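Local coordinates for MarR Like Protein, TVG0766549 (Thermoplasma volcanium, PDB 3LFK), which is of unknown function, reported as a mechanosensitive channel but built like MarR-type winged helix-turn-helix regulators, and so perhaps binds DNA, at residues A[42-47]-A[55-60]; A[36-41]-A[71-76]; A[20-25]-A[96-101]; A[51-56]-A[87-92]. One frame throughout, in Å; residues are numbered along the deposited sequence.

Contact 1 (A[42-47]-A[55-60])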
loop_
_atom_site.group_PDB
_atom_site.type_symbol
_atom_site.label_atom_id
_atom_site.label_comp_id
_atom_site.label_asym_id
_atom_site.label_seq_id
_atom_site.Cartn_x
_atom_site.Cartn_y
_atom_site.Cartn_z
ATOM N N LEU A 42 0.780 2.397 3.096
ATOM C CA LEU A 42 0.412 1.124 2.487
ATOM C C LEU A 42 1.163 -0.040 3.152
ATOM O O LEU A 42 0.583 -1.091 3.423
ATOM C CB LEU A 42 0.719 1.176 0.976
ATOM C CG LEU A 42 0.303 -0.053 0.168
ATOM C CD1 LEU A 42 -1.198 -0.093 0.058
ATOM C CD2 LEU A 42 0.931 0.013 -1.230
ATOM N N LEU A 43 2.459 0.152 3.388
ATOM C CA LEU A 43 3.263 -0.896 4.014
ATOM C C LEU A 43 2.867 -1.063 5.483
ATOM O O LEU A 43 2.927 -2.170 6.022
ATOM C CB LEU A 43 4.767 -0.571 3.894
ATOM C CG LEU A 43 5.287 -0.536 2.456
ATOM C CD1 LEU A 43 6.798 -0.315 2.454
ATOM C CD2 LEU A 43 4.937 -1.814 1.746
ATOM N N PHE A 44 2.456 0.020 6.125
ATOM C CA PHE A 44 2.021 -0.079 7.517
ATOM C C PHE A 44 0.780 -0.984 7.537
ATOM O O PHE A 44 0.656 -1.884 8.361
ATOM C CB PHE A 44 1.691 1.315 8.055
ATOM C CG PHE A 44 1.061 1.312 9.423
ATOM C CD1 PHE A 44 1.850 1.326 10.571
ATOM C CD2 PHE A 44 -0.325 1.294 9.561
ATOM C CE1 PHE A 44 1.255 1.321 11.835
ATOM C CE2 PHE A 44 -0.928 1.292 10.816
ATOM C CZ PHE A 44 -0.134 1.304 11.956
ATOM N N LEU A 45 -0.154 -0.762 6.620
ATOM C CA LEU A 45 -1.349 -1.576 6.572
ATOM C C LEU A 45 -1.007 -3.041 6.282
ATOM O O LEU A 45 -1.593 -3.949 6.879
ATOM C CB LEU A 45 -2.318 -1.030 5.498
ATOM C CG LEU A 45 -2.872 0.370 5.828
ATOM C CD1 LEU A 45 -3.606 0.941 4.591
ATOM C CD2 LEU A 45 -3.840 0.291 6.997
ATOM N N LYS A 46 -0.066 -3.270 5.370
ATOM C CA LYS A 46 0.335 -4.617 5.002
ATOM C C LYS A 46 0.981 -5.312 6.195
ATOM O O LYS A 46 0.707 -6.485 6.446
ATOM C CB LYS A 46 1.330 -4.572 3.832
ATOM C CG LYS A 46 1.686 -5.945 3.273
ATOM C CD LYS A 46 0.449 -6.580 2.631
ATOM C CE LYS A 46 0.762 -7.915 1.936
ATOM N NZ LYS A 46 1.026 -9.020 2.910
ATOM N N THR A 47 1.803 -4.567 6.928
ATOM C CA THR A 47 2.519 -5.102 8.102
ATOM C C THR A 47 1.565 -5.517 9.218
ATOM O O THR A 47 1.871 -6.421 10.002
ATOM C CB THR A 47 3.506 -4.052 8.650
ATOM O OG1 THR A 47 4.591 -3.910 7.734
ATOM C CG2 THR A 47 4.036 -4.469 10.024
ATOM N N TYR A 55 -8.478 4.197 14.273
ATOM C CA TYR A 55 -7.767 4.908 15.327
ATOM C C TYR A 55 -6.290 4.489 15.433
ATOM O O TYR A 55 -5.457 5.274 15.860
ATOM C CB TYR A 55 -8.510 4.770 16.680
ATOM C CG TYR A 55 -8.327 3.459 17.383
ATOM C CD1 TYR A 55 -7.143 3.171 18.061
ATOM C CD2 TYR A 55 -9.317 2.480 17.333
ATOM C CE1 TYR A 55 -6.949 1.932 18.666
ATOM C CE2 TYR A 55 -9.133 1.244 17.930
ATOM C CZ TYR A 55 -7.949 0.976 18.592
ATOM O OH TYR A 55 -7.769 -0.254 19.175
ATOM N N ARG A 56 -5.944 3.267 15.039
ATOM C CA ARG A 56 -4.536 2.882 15.104
ATOM C C ARG A 56 -3.737 3.630 14.038
ATOM O O ARG A 56 -2.576 3.987 14.246
ATOM C CB ARG A 56 -4.362 1.368 14.930
ATOM C CG ARG A 56 -4.969 0.557 16.080
ATOM C CD ARG A 56 -4.506 -0.902 16.067
ATOM N NE ARG A 56 -3.053 -1.001 16.115
ATOM C CZ ARG A 56 -2.371 -2.121 15.887
ATOM N NH1 ARG A 56 -3.014 -3.246 15.602
ATOM N NH2 ARG A 56 -1.047 -2.108 15.902
ATOM N N ILE A 57 -4.362 3.873 12.887
ATOM C CA ILE A 57 -3.685 4.601 11.825
ATOM C C ILE A 57 -3.375 6.022 12.287
ATOM O O ILE A 57 -2.300 6.544 12.028
ATOM C CB ILE A 57 -4.555 4.609 10.556
ATOM C CG1 ILE A 57 -4.567 3.200 9.975
ATOM C CG2 ILE A 57 -4.027 5.628 9.532
ATOM C CD1 ILE A 57 -5.602 3.001 8.901
ATOM N N LYS A 58 -4.306 6.628 13.013
ATOM C CA LYS A 58 -4.104 7.982 13.506
ATOM C C LYS A 58 -3.010 8.057 14.542
ATOM O O LYS A 58 -2.208 8.989 14.552
ATOM C CB LYS A 58 -5.389 8.514 14.123
ATOM C CG LYS A 58 -6.503 8.724 13.151
ATOM C CD LYS A 58 -7.629 9.457 13.844
ATOM C CE LYS A 58 -8.743 9.781 12.886
ATOM N NZ LYS A 58 -9.760 10.656 13.533
ATOM N N ASN A 59 -2.980 7.062 15.416
ATOM C CA ASN A 59 -2.014 7.039 16.504
ATOM C C ASN A 59 -0.613 6.565 16.174
ATOM O O ASN A 59 0.371 7.107 16.685
ATOM C CB ASN A 59 -2.515 6.137 17.657
ATOM C CG ASN A 59 -3.840 6.590 18.259
ATOM O OD1 ASN A 59 -4.270 7.733 18.092
ATOM N ND2 ASN A 59 -4.490 5.680 18.988
ATOM N N GLU A 60 -0.522 5.579 15.291
ATOM C CA GLU A 60 0.741 4.912 15.051
ATOM C C GLU A 60 1.620 5.128 13.824
ATOM O O GLU A 60 2.739 4.618 13.784
ATOM C CB GLU A 60 0.463 3.415 15.175
ATOM C CG GLU A 60 -0.246 3.013 16.468
ATOM C CD GLU A 60 -0.742 1.578 16.452
ATOM O OE1 GLU A 60 -0.068 0.709 15.862
ATOM O OE2 GLU A 60 -1.806 1.313 17.049
#

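Contact 2 (A[36-41]-A[71-76])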
loop_
_atom_site.group_PDB
_atom_site.type_symbol
_atom_site.label_atom_id
_atom_site.label_comp_id
_atom_site.label_asym_id
_atom_site.label_seq_id
_atom_site.Cartn_x
_atom_site.Cartn_y
_atom_site.Cartn_z
ATOM N N GLN A 36 6.046 9.150 -1.025
ATOM C CA GLN A 36 6.567 8.299 0.061
ATOM C C GLN A 36 5.630 8.117 1.256
ATOM O O GLN A 36 5.583 7.036 1.865
ATOM C CB GLN A 36 7.933 8.817 0.512
ATOM C CG GLN A 36 8.623 7.898 1.548
ATOM C CD GLN A 36 8.721 6.444 1.090
ATOM O OE1 GLN A 36 9.181 6.158 -0.022
ATOM N NE2 GLN A 36 8.292 5.513 1.956
ATOM N N ASP A 37 4.863 9.159 1.588
ATOM C CA ASP A 37 3.917 9.048 2.684
ATOM C C ASP A 37 2.886 7.947 2.384
ATOM O O ASP A 37 2.504 7.168 3.269
ATOM C CB ASP A 37 3.248 10.405 2.970
ATOM C CG ASP A 37 2.657 11.072 1.717
ATOM O OD1 ASP A 37 2.919 10.617 0.591
ATOM O OD2 ASP A 37 1.922 12.059 1.875
ATOM N N GLU A 38 2.455 7.871 1.120
ATOM C CA GLU A 38 1.486 6.861 0.717
ATOM C C GLU A 38 2.075 5.457 0.778
ATOM O O GLU A 38 1.422 4.532 1.226
ATOM C CB GLU A 38 0.980 7.189 -0.707
ATOM C CG GLU A 38 0.065 8.418 -0.676
ATOM C CD GLU A 38 -0.132 9.101 -2.013
ATOM O OE1 GLU A 38 0.367 8.617 -3.043
ATOM O OE2 GLU A 38 -0.798 10.156 -2.008
ATOM N N VAL A 39 3.328 5.324 0.355
ATOM C CA VAL A 39 3.997 4.040 0.392
ATOM C C VAL A 39 4.144 3.620 1.853
ATOM O O VAL A 39 3.844 2.489 2.212
ATOM C CB VAL A 39 5.384 4.131 -0.266
ATOM C CG1 VAL A 39 6.109 2.793 -0.129
ATOM C CG2 VAL A 39 5.249 4.453 -1.757
ATOM N N SER A 40 4.601 4.539 2.698
ATOM C CA SER A 40 4.726 4.222 4.125
ATOM C C SER A 40 3.404 3.715 4.719
ATOM O O SER A 40 3.364 2.699 5.437
ATOM C CB SER A 40 5.176 5.481 4.876
ATOM O OG SER A 40 6.494 5.812 4.488
ATOM N N LEU A 41 2.298 4.401 4.420
ATOM C CA LEU A 41 1.027 3.967 4.955
ATOM C C LEU A 41 0.591 2.603 4.395
ATOM O O LEU A 41 0.069 1.774 5.109
ATOM C CB LEU A 41 -0.062 5.007 4.675
ATOM C CG LEU A 41 -1.418 4.571 5.244
ATOM C CD1 LEU A 41 -1.360 4.355 6.771
ATOM C CD2 LEU A 41 -2.453 5.638 4.911
ATOM N N LYS A 71 -7.102 8.452 2.210
ATOM C CA LYS A 71 -8.073 8.723 1.154
ATOM C C LYS A 71 -7.435 8.569 -0.212
ATOM O O LYS A 71 -8.083 8.120 -1.135
ATOM C CB LYS A 71 -8.692 10.109 1.290
ATOM C CG LYS A 71 -9.727 10.153 2.404
ATOM C CD LYS A 71 -10.341 11.553 2.517
ATOM C CE LYS A 71 -10.543 11.949 3.958
ATOM N NZ LYS A 71 -11.074 13.336 4.069
ATOM N N ASN A 72 -6.169 8.955 -0.350
ATOM C CA ASN A 72 -5.507 8.738 -1.642
ATOM C C ASN A 72 -5.394 7.232 -1.936
ATOM O O ASN A 72 -5.652 6.792 -3.055
ATOM C CB ASN A 72 -4.117 9.397 -1.656
ATOM C CG ASN A 72 -4.205 10.873 -1.933
ATOM O OD1 ASN A 72 -4.838 11.281 -2.906
ATOM N ND2 ASN A 72 -3.579 11.684 -1.097
ATOM N N LEU A 73 -5.008 6.428 -0.943
ATOM C CA LEU A 73 -4.904 4.986 -1.164
ATOM C C LEU A 73 -6.250 4.403 -1.532
ATOM O O LEU A 73 -6.307 3.456 -2.318
ATOM C CB LEU A 73 -4.352 4.266 0.069
ATOM C CG LEU A 73 -2.931 4.675 0.447
ATOM C CD1 LEU A 73 -2.532 3.849 1.653
ATOM C CD2 LEU A 73 -1.950 4.441 -0.686
ATOM N N MET A 74 -7.323 4.955 -0.961
ATOM C CA MET A 74 -8.665 4.476 -1.310
ATOM C C MET A 74 -9.026 4.873 -2.743
ATOM O O MET A 74 -9.568 4.039 -3.492
ATOM C CB MET A 74 -9.678 5.017 -0.307
ATOM C CG MET A 74 -9.410 4.455 1.064
ATOM S SD MET A 74 -10.532 5.241 2.328
ATOM C CE MET A 74 -10.353 6.764 2.100
ATOM N N ASP A 75 -8.735 6.115 -3.108
ATOM C CA ASP A 75 -9.017 6.597 -4.455
ATOM C C ASP A 75 -8.210 5.767 -5.480
ATOM O O ASP A 75 -8.686 5.492 -6.563
ATOM C CB ASP A 75 -8.618 8.056 -4.610
ATOM C CG ASP A 75 -9.501 9.007 -3.826
ATOM O OD1 ASP A 75 -10.543 8.585 -3.274
ATOM O OD2 ASP A 75 -9.120 10.193 -3.760
ATOM N N TYR A 76 -6.992 5.350 -5.119
ATOM C CA TYR A 76 -6.179 4.554 -6.055
ATOM C C TYR A 76 -6.711 3.143 -6.249
ATOM O O TYR A 76 -6.327 2.453 -7.191
ATOM C CB TYR A 76 -4.730 4.385 -5.544
ATOM C CG TYR A 76 -3.941 5.643 -5.358
ATOM C CD1 TYR A 76 -4.185 6.781 -6.093
ATOM C CD2 TYR A 76 -2.892 5.670 -4.430
ATOM C CE1 TYR A 76 -3.423 7.926 -5.932
ATOM C CE2 TYR A 76 -2.115 6.793 -4.256
ATOM C CZ TYR A 76 -2.372 7.925 -4.999
ATOM O OH TYR A 76 -1.600 9.047 -4.835
HETATM O O HOH W 1 -0.653 11.461 0.430
#

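Contact 3 (A[20-25]-A[96-101])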
loop_
_atom_site.group_PDB
_atom_site.type_symbol
_atom_site.label_atom_id
_atom_site.label_comp_id
_atom_site.label_asym_id
_atom_site.label_seq_id
_atom_site.Cartn_x
_atom_site.Cartn_y
_atom_site.Cartn_z
ATOM N N ASN A 20 -5.522 -13.918 -14.476
ATOM C CA ASN A 20 -4.715 -12.733 -14.740
ATOM C C ASN A 20 -4.250 -12.025 -13.480
ATOM O O ASN A 20 -4.988 -11.907 -12.503
ATOM C CB ASN A 20 -5.463 -11.726 -15.630
ATOM C CG ASN A 20 -6.572 -10.986 -14.899
ATOM O OD1 ASN A 20 -7.716 -11.441 -14.865
ATOM N ND2 ASN A 20 -6.240 -9.836 -14.313
ATOM N N LYS A 21 -3.005 -11.563 -13.523
ATOM C CA LYS A 21 -2.387 -10.813 -12.436
ATOM C C LYS A 21 -2.978 -9.398 -12.549
ATOM O O LYS A 21 -3.439 -9.007 -13.627
ATOM C CB LYS A 21 -0.875 -10.773 -12.672
ATOM C CG LYS A 21 -0.049 -10.367 -11.476
ATOM C CD LYS A 21 -0.142 -11.401 -10.364
ATOM C CE LYS A 21 0.403 -12.749 -10.807
ATOM N NZ LYS A 21 0.283 -13.768 -9.727
ATOM N N PRO A 22 -3.005 -8.617 -11.456
ATOM C CA PRO A 22 -3.578 -7.276 -11.624
ATOM C C PRO A 22 -2.679 -6.394 -12.482
ATOM O O PRO A 22 -1.483 -6.621 -12.559
ATOM C CB PRO A 22 -3.676 -6.751 -10.186
ATOM C CG PRO A 22 -2.604 -7.487 -9.481
ATOM C CD PRO A 22 -2.698 -8.882 -10.042
ATOM N N VAL A 23 -3.270 -5.424 -13.163
ATOM C CA VAL A 23 -2.482 -4.494 -13.949
ATOM C C VAL A 23 -2.679 -3.180 -13.220
ATOM O O VAL A 23 -3.814 -2.736 -13.021
ATOM C CB VAL A 23 -2.987 -4.387 -15.387
ATOM C CG1 VAL A 23 -2.146 -3.367 -16.154
ATOM C CG2 VAL A 23 -2.888 -5.743 -16.048
ATOM N N ILE A 24 -1.555 -2.588 -12.819
ATOM C CA ILE A 24 -1.523 -1.348 -12.044
ATOM C C ILE A 24 -0.913 -0.236 -12.902
ATOM O O ILE A 24 0.066 -0.475 -13.620
ATOM C CB ILE A 24 -0.633 -1.555 -10.798
ATOM C CG1 ILE A 24 -1.052 -2.833 -10.040
ATOM C CG2 ILE A 24 -0.725 -0.302 -9.869
ATOM C CD1 ILE A 24 -2.491 -2.792 -9.506
ATOM N N LYS A 25 -1.485 0.963 -12.831
ATOM C CA LYS A 25 -0.976 2.111 -13.566
ATOM C C LYS A 25 0.332 2.523 -12.907
ATOM O O LYS A 25 0.453 2.523 -11.676
ATOM C CB LYS A 25 -1.941 3.294 -13.502
ATOM C CG LYS A 25 -3.225 3.130 -14.284
ATOM C CD LYS A 25 -3.863 4.507 -14.496
ATOM C CE LYS A 25 -5.190 4.424 -15.240
ATOM N NZ LYS A 25 -6.234 3.710 -14.448
ATOM N N GLY A 96 -4.249 -3.692 -3.466
ATOM C CA GLY A 96 -3.370 -3.019 -2.528
ATOM C C GLY A 96 -2.390 -4.023 -1.925
ATOM O O GLY A 96 -1.223 -3.684 -1.711
ATOM N N GLU A 97 -2.852 -5.238 -1.645
ATOM C CA GLU A 97 -1.974 -6.279 -1.104
ATOM C C GLU A 97 -0.906 -6.602 -2.143
ATOM O O GLU A 97 0.282 -6.716 -1.820
ATOM C CB GLU A 97 -2.790 -7.533 -0.765
ATOM C CG GLU A 97 -3.861 -7.231 0.272
ATOM C CD GLU A 97 -3.965 -8.266 1.353
ATOM O OE1 GLU A 97 -4.121 -9.460 1.015
ATOM O OE2 GLU A 97 -3.901 -7.879 2.541
ATOM N N PHE A 98 -1.325 -6.720 -3.399
ATOM C CA PHE A 98 -0.399 -7.009 -4.494
ATOM C C PHE A 98 0.722 -5.961 -4.587
ATOM O O PHE A 98 1.913 -6.285 -4.672
ATOM C CB PHE A 98 -1.169 -7.045 -5.831
ATOM C CG PHE A 98 -0.296 -7.296 -7.030
ATOM C CD1 PHE A 98 0.086 -8.589 -7.363
ATOM C CD2 PHE A 98 0.178 -6.238 -7.794
ATOM C CE1 PHE A 98 0.933 -8.810 -8.449
ATOM C CE2 PHE A 98 1.024 -6.451 -8.876
ATOM C CZ PHE A 98 1.401 -7.742 -9.203
ATOM N N VAL A 99 0.328 -4.689 -4.581
ATOM C CA VAL A 99 1.288 -3.613 -4.718
ATOM C C VAL A 99 2.186 -3.538 -3.493
ATOM O O VAL A 99 3.392 -3.336 -3.620
ATOM C CB VAL A 99 0.526 -2.285 -4.958
ATOM C CG1 VAL A 99 1.452 -1.108 -4.822
ATOM C CG2 VAL A 99 -0.089 -2.316 -6.368
ATOM N N ALA A 100 1.594 -3.698 -2.314
ATOM C CA ALA A 100 2.355 -3.632 -1.061
ATOM C C ALA A 100 3.390 -4.747 -1.043
ATOM O O ALA A 100 4.536 -4.516 -0.669
ATOM C CB ALA A 100 1.402 -3.770 0.142
ATOM N N GLN A 101 2.992 -5.940 -1.461
ATOM C CA GLN A 101 3.930 -7.068 -1.472
ATOM C C GLN A 101 5.050 -6.863 -2.510
ATOM O O GLN A 101 6.217 -7.175 -2.244
ATOM C CB GLN A 101 3.186 -8.368 -1.751
ATOM C CG GLN A 101 3.986 -9.641 -1.363
ATOM C CD GLN A 101 4.354 -9.701 0.121
ATOM O OE1 GLN A 101 3.995 -8.821 0.907
ATOM N NE2 GLN A 101 5.078 -10.749 0.508
#

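Contact 4 (A[51-56]-A[87-92])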
loop_
_atom_site.group_PDB
_atom_site.type_symbol
_atom_site.label_atom_id
_atom_site.label_comp_id
_atom_site.label_asym_id
_atom_site.label_seq_id
_atom_site.Cartn_x
_atom_site.Cartn_y
_atom_site.Cartn_z
ATOM N N LYS A 51 -5.482 -5.289 7.550
ATOM C CA LYS A 51 -6.770 -4.938 8.168
ATOM C C LYS A 51 -6.528 -4.357 9.567
ATOM O O LYS A 51 -5.932 -5.035 10.401
ATOM C CB LYS A 51 -7.644 -6.178 8.296
ATOM C CG LYS A 51 -8.977 -5.901 8.959
ATOM C CD LYS A 51 -9.947 -7.036 8.679
ATOM C CE LYS A 51 -11.373 -6.617 8.963
ATOM N NZ LYS A 51 -12.328 -7.701 8.597
ATOM N N ILE A 52 -7.030 -3.143 9.838
ATOM C CA ILE A 52 -6.777 -2.471 11.126
ATOM C C ILE A 52 -7.772 -1.322 11.459
ATOM O O ILE A 52 -8.334 -0.688 10.558
ATOM C CB ILE A 52 -5.320 -1.918 11.077
ATOM C CG1 ILE A 52 -4.849 -1.424 12.445
ATOM C CG2 ILE A 52 -5.248 -0.748 10.118
ATOM C CD1 ILE A 52 -3.368 -1.026 12.450
ATOM N N PRO A 53 -8.028 -1.050 12.755
ATOM C CA PRO A 53 -8.952 0.035 13.128
ATOM C C PRO A 53 -8.413 1.408 12.709
ATOM O O PRO A 53 -7.201 1.654 12.767
ATOM C CB PRO A 53 -9.019 -0.075 14.658
ATOM C CG PRO A 53 -8.827 -1.525 14.896
ATOM C CD PRO A 53 -7.698 -1.874 13.938
ATOM N N LEU A 54 -9.295 2.319 12.310
ATOM C CA LEU A 54 -8.829 3.636 11.902
ATOM C C LEU A 54 -8.062 4.361 13.015
ATOM O O LEU A 54 -7.074 5.039 12.752
ATOM C CB LEU A 54 -10.000 4.505 11.414
ATOM C CG LEU A 54 -9.655 5.943 11.024
ATOM C CD1 LEU A 54 -8.816 5.993 9.729
ATOM C CD2 LEU A 54 -10.956 6.696 10.816
ATOM N N TYR A 55 -8.478 4.197 14.273
ATOM C CA TYR A 55 -7.767 4.908 15.327
ATOM C C TYR A 55 -6.290 4.489 15.433
ATOM O O TYR A 55 -5.457 5.274 15.860
ATOM C CB TYR A 55 -8.510 4.770 16.680
ATOM C CG TYR A 55 -8.327 3.459 17.383
ATOM C CD1 TYR A 55 -7.143 3.171 18.061
ATOM C CD2 TYR A 55 -9.317 2.480 17.333
ATOM C CE1 TYR A 55 -6.949 1.932 18.666
ATOM C CE2 TYR A 55 -9.133 1.244 17.930
ATOM C CZ TYR A 55 -7.949 0.976 18.592
ATOM O OH TYR A 55 -7.769 -0.254 19.175
ATOM N N ARG A 56 -5.944 3.267 15.039
ATOM C CA ARG A 56 -4.536 2.882 15.104
ATOM C C ARG A 56 -3.737 3.630 14.038
ATOM O O ARG A 56 -2.576 3.987 14.246
ATOM C CB ARG A 56 -4.362 1.368 14.930
ATOM C CG ARG A 56 -4.969 0.557 16.080
ATOM C CD ARG A 56 -4.506 -0.902 16.067
ATOM N NE ARG A 56 -3.053 -1.001 16.115
ATOM C CZ ARG A 56 -2.371 -2.121 15.887
ATOM N NH1 ARG A 56 -3.014 -3.246 15.602
ATOM N NH2 ARG A 56 -1.047 -2.108 15.902
ATOM N N GLY A 87 -17.015 1.345 15.379
ATOM C CA GLY A 87 -15.781 1.790 14.747
ATOM C C GLY A 87 -15.520 1.304 13.331
ATOM O O GLY A 87 -15.999 0.248 12.912
ATOM N N GLU A 88 -14.738 2.075 12.584
ATOM C CA GLU A 88 -14.424 1.700 11.213
ATOM C C GLU A 88 -13.101 0.949 11.117
ATOM O O GLU A 88 -12.148 1.245 11.848
ATOM C CB GLU A 88 -14.411 2.941 10.314
ATOM C CG GLU A 88 -13.762 4.164 10.934
ATOM C CD GLU A 88 -14.590 5.421 10.726
ATOM O OE1 GLU A 88 -14.873 6.112 11.731
ATOM O OE2 GLU A 88 -14.959 5.720 9.567
ATOM N N LYS A 89 -13.070 -0.030 10.214
ATOM C CA LYS A 89 -11.899 -0.878 9.976
ATOM C C LYS A 89 -11.370 -0.574 8.574
ATOM O O LYS A 89 -12.150 -0.475 7.625
ATOM C CB LYS A 89 -12.317 -2.346 10.024
ATOM C CG LYS A 89 -11.367 -3.295 10.727
ATOM C CD LYS A 89 -11.502 -3.186 12.241
ATOM C CE LYS A 89 -10.877 -4.387 12.944
ATOM N NZ LYS A 89 -11.620 -5.649 12.666
ATOM N N ILE A 90 -10.058 -0.430 8.445
ATOM C CA ILE A 90 -9.449 -0.145 7.137
ATOM C C ILE A 90 -8.803 -1.435 6.631
ATOM O O ILE A 90 -8.063 -2.093 7.366
ATOM C CB ILE A 90 -8.374 0.951 7.245
ATOM C CG1 ILE A 90 -8.972 2.223 7.851
ATOM C CG2 ILE A 90 -7.736 1.185 5.875
ATOM C CD1 ILE A 90 -10.268 2.715 7.177
ATOM N N VAL A 91 -9.088 -1.817 5.382
ATOM C CA VAL A 91 -8.544 -3.057 4.832
ATOM C C VAL A 91 -7.943 -2.845 3.457
ATOM O O VAL A 91 -8.425 -1.996 2.686
ATOM C CB VAL A 91 -9.635 -4.165 4.680
ATOM C CG1 VAL A 91 -10.473 -4.271 5.953
ATOM C CG2 VAL A 91 -10.509 -3.860 3.514
ATOM N N LEU A 92 -6.872 -3.571 3.155
ATOM C CA LEU A 92 -6.271 -3.465 1.834
ATOM C C LEU A 92 -7.130 -4.275 0.872
ATOM O O LEU A 92 -7.721 -5.294 1.249
ATOM C CB LEU A 92 -4.845 -4.053 1.805
ATOM C CG LEU A 92 -3.785 -3.302 2.599
ATOM C CD1 LEU A 92 -2.477 -4.043 2.527
ATOM C CD2 LEU A 92 -3.614 -1.886 2.049
#

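Contact 1 (A[42-47]-A[55-60])
Phe44 and Leu45 meet Ile57 and Glu60 in a mainly apolar helix-helix contact inside the winged helix-turn-helix domain, between helix 36-47 and the short helix 54-60. The segment axes come no nearer than 11.8 Å and make an angle of 122°, so long side chains, not backbones, bridge the gap. Phe44 does most of this: with CG anti to its N (chi1 172°) the ring reaches straight across, and its CZ lies 3.9 Å from Glu60 CB. CE2 of the same ring has Ile57 CG1 at 4.2 Å, approaching obliquely. Deeper in, the methyl ends Leu45 CD2 and Ile57 CD1 touch at 3.8 Å, where Ile52 adds to the packing. Arg56 holds the Glu60 carboxylate side-on, NE donating to OE2 at 2.8 Å and NH2 to OE1 at 3.0 Å. This two-bond grip fixes the carboxylate at 79° to the Phe44 ring, with OE1 in the ring plane at its edge. Cohesion is therefore apolar inside, while the Arg56-Glu60 salt bridge, which probably balances the two charges, lies at the outer border.

Contact 2 (A[36-41]-A[71-76])
Glu38 and Tyr76 form the polar half of this buried crossing, where helix 36-47 meets helix 66-76 in the helix-turn-helix domain. The Glu38 chain leaves with CG beside its own N (chi1 -72°) and is extended beyond it, which carries the carboxylate to the far helix. Tyr76 OH donates to Glu38 OE1 at 2.7 Å, arriving from above the carboxylate, 39° out of its plane. Ring and carboxylate planes stand 76° apart, and OE1 sits at the ring edge. Ser35 N also donates to OE1, so two donors fix that oxygen. The other oxygen, OE2, accepts a hydrogen bond from a water at 2.8 Å; the same water donates to Asp37 OD2 and weakly accepts from Asn72 ND2.

Leu73 supplies the apolar half by splitting its two methyls. Its CD1 lies 3.7 Å from Leu41 CD2, whereas its CD2 rests 4.0 Å from Glu38 CB, against the aliphatic base of the acid. Leu41 places its CG anti to N, which brings CD2 to that meeting. With hydrogen bonds to both oxygens, the buried carboxylate probably can remain charged, and polar bonds with a set direction supplement the apolar packing of Leu41 and Leu73.

Contact 3 (A[20-25]-A[96-101])
Pro22 points its CG into the face of the Phe98 ring, over its centre, in a CH-pi contact that ties the N-terminal antiparallel hairpin, strands 12-14 and 23-24, to the long helix 94-116 of this winged helix-turn-helix protein. The evidence is Pro22 CG, which stands 3.4 Å from the centroid of the Phe98 ring and only 15° off the ring normal.

Phe98 can be followed outward from the helix. CB already feels the proline, with Pro22 CG at 3.9 Å. Placing CG anti to the backbone N (chi1 178°) swings the ring out toward the hairpin, and the ring CG is then one of the atoms closest to Pro22 CG. On one side of the ring, CD1 is near both CG and CD of Pro22; on the other, CD2 meets Pro22 CG and has Ile24 CG1 at 4.3 Å. Farther out Lys21 joins the proline. CE1 receives the folded aliphatic chain of Lys21, whose CD comes within 3.4 Å, while CE2 stays with Pro22 CG. At the tip, Phe98 CZ has Lys21 CG at 3.8 Å. The lysine reaches there because its chain bends at chi2 and chi3, crossing the ring at about a right angle.

The next residue, Val99, continues the apolar strip toward the domain interior, where Tyr32 touches both Ile24 and Val99. There Val99 CG2 meets Ile24 CG1 at 3.8 Å.

Contact 4 (A[51-56]-A[87-92])
Ile90 N donates to Ile52 O at 2.7 Å, a nearly straight bond (N-H...O 175°). The return bond runs from Ile52 N to Ile90 O at 2.9 Å, and the two make Ile52 and Ile90 an antiparallel hydrogen-bonded pair. Ile90 O is approached a second time, by Lys51 CA at 3.2 Å in a CA-H...O contact. Beyond the pair the chain turns at Pro53, the N-cap of helix 54-60, and Leu54 N still reaches back to Glu88 O at 3.1 Å. This is the small sheet of the winged helix-turn-helix fold, in which strand 87-92 runs between 51-53 and 79-84 and forms the wing hairpin with 79-84.

On the face carrying Lys51, Pro53, Lys89 and Val91, the Lys51 chain is extended and runs alongside Val91, its CG 3.7 Å from Val91 CG1. Lys89 bends at chi2 and chi4 instead, crossing Lys51 at about a right angle and laying its CE 4.0 Å from Pro53 CG. Beside the helix start, Leu54 CD2 and Glu88 CG pack at 3.8 Å, though Glu88 is poorly ordered. Leu54 CD1 turns to Ile90 CG1, on the side of Ile57 and Leu70.

Overall arrangement
Helix 36-47 joins contacts 1 and 2, whose centres lie 11 Å apart: its C-terminal half faces helix 54-60, its N-terminal half helix 66-76. The two meet where Ile57 CG2 packs 4.0 Å from Leu41 CD1. Contact 4 is closer still to contact 1, at 8 Å between centres, and shares helix 54-60 with it; Ile57 CD1 lies 3.6 Å from Ile90 CG1, so the sheet and helices enclose one apolar core. Contact 3 is more remote, about 21 Å from contact 4 between centres, yet helix 94-116 touches contact 1 through Leu42 CD2 and Val99 CG1 at 3.8 Å. Contacts 2 and 3 do not touch, their nearest atoms being about 7 Å apart.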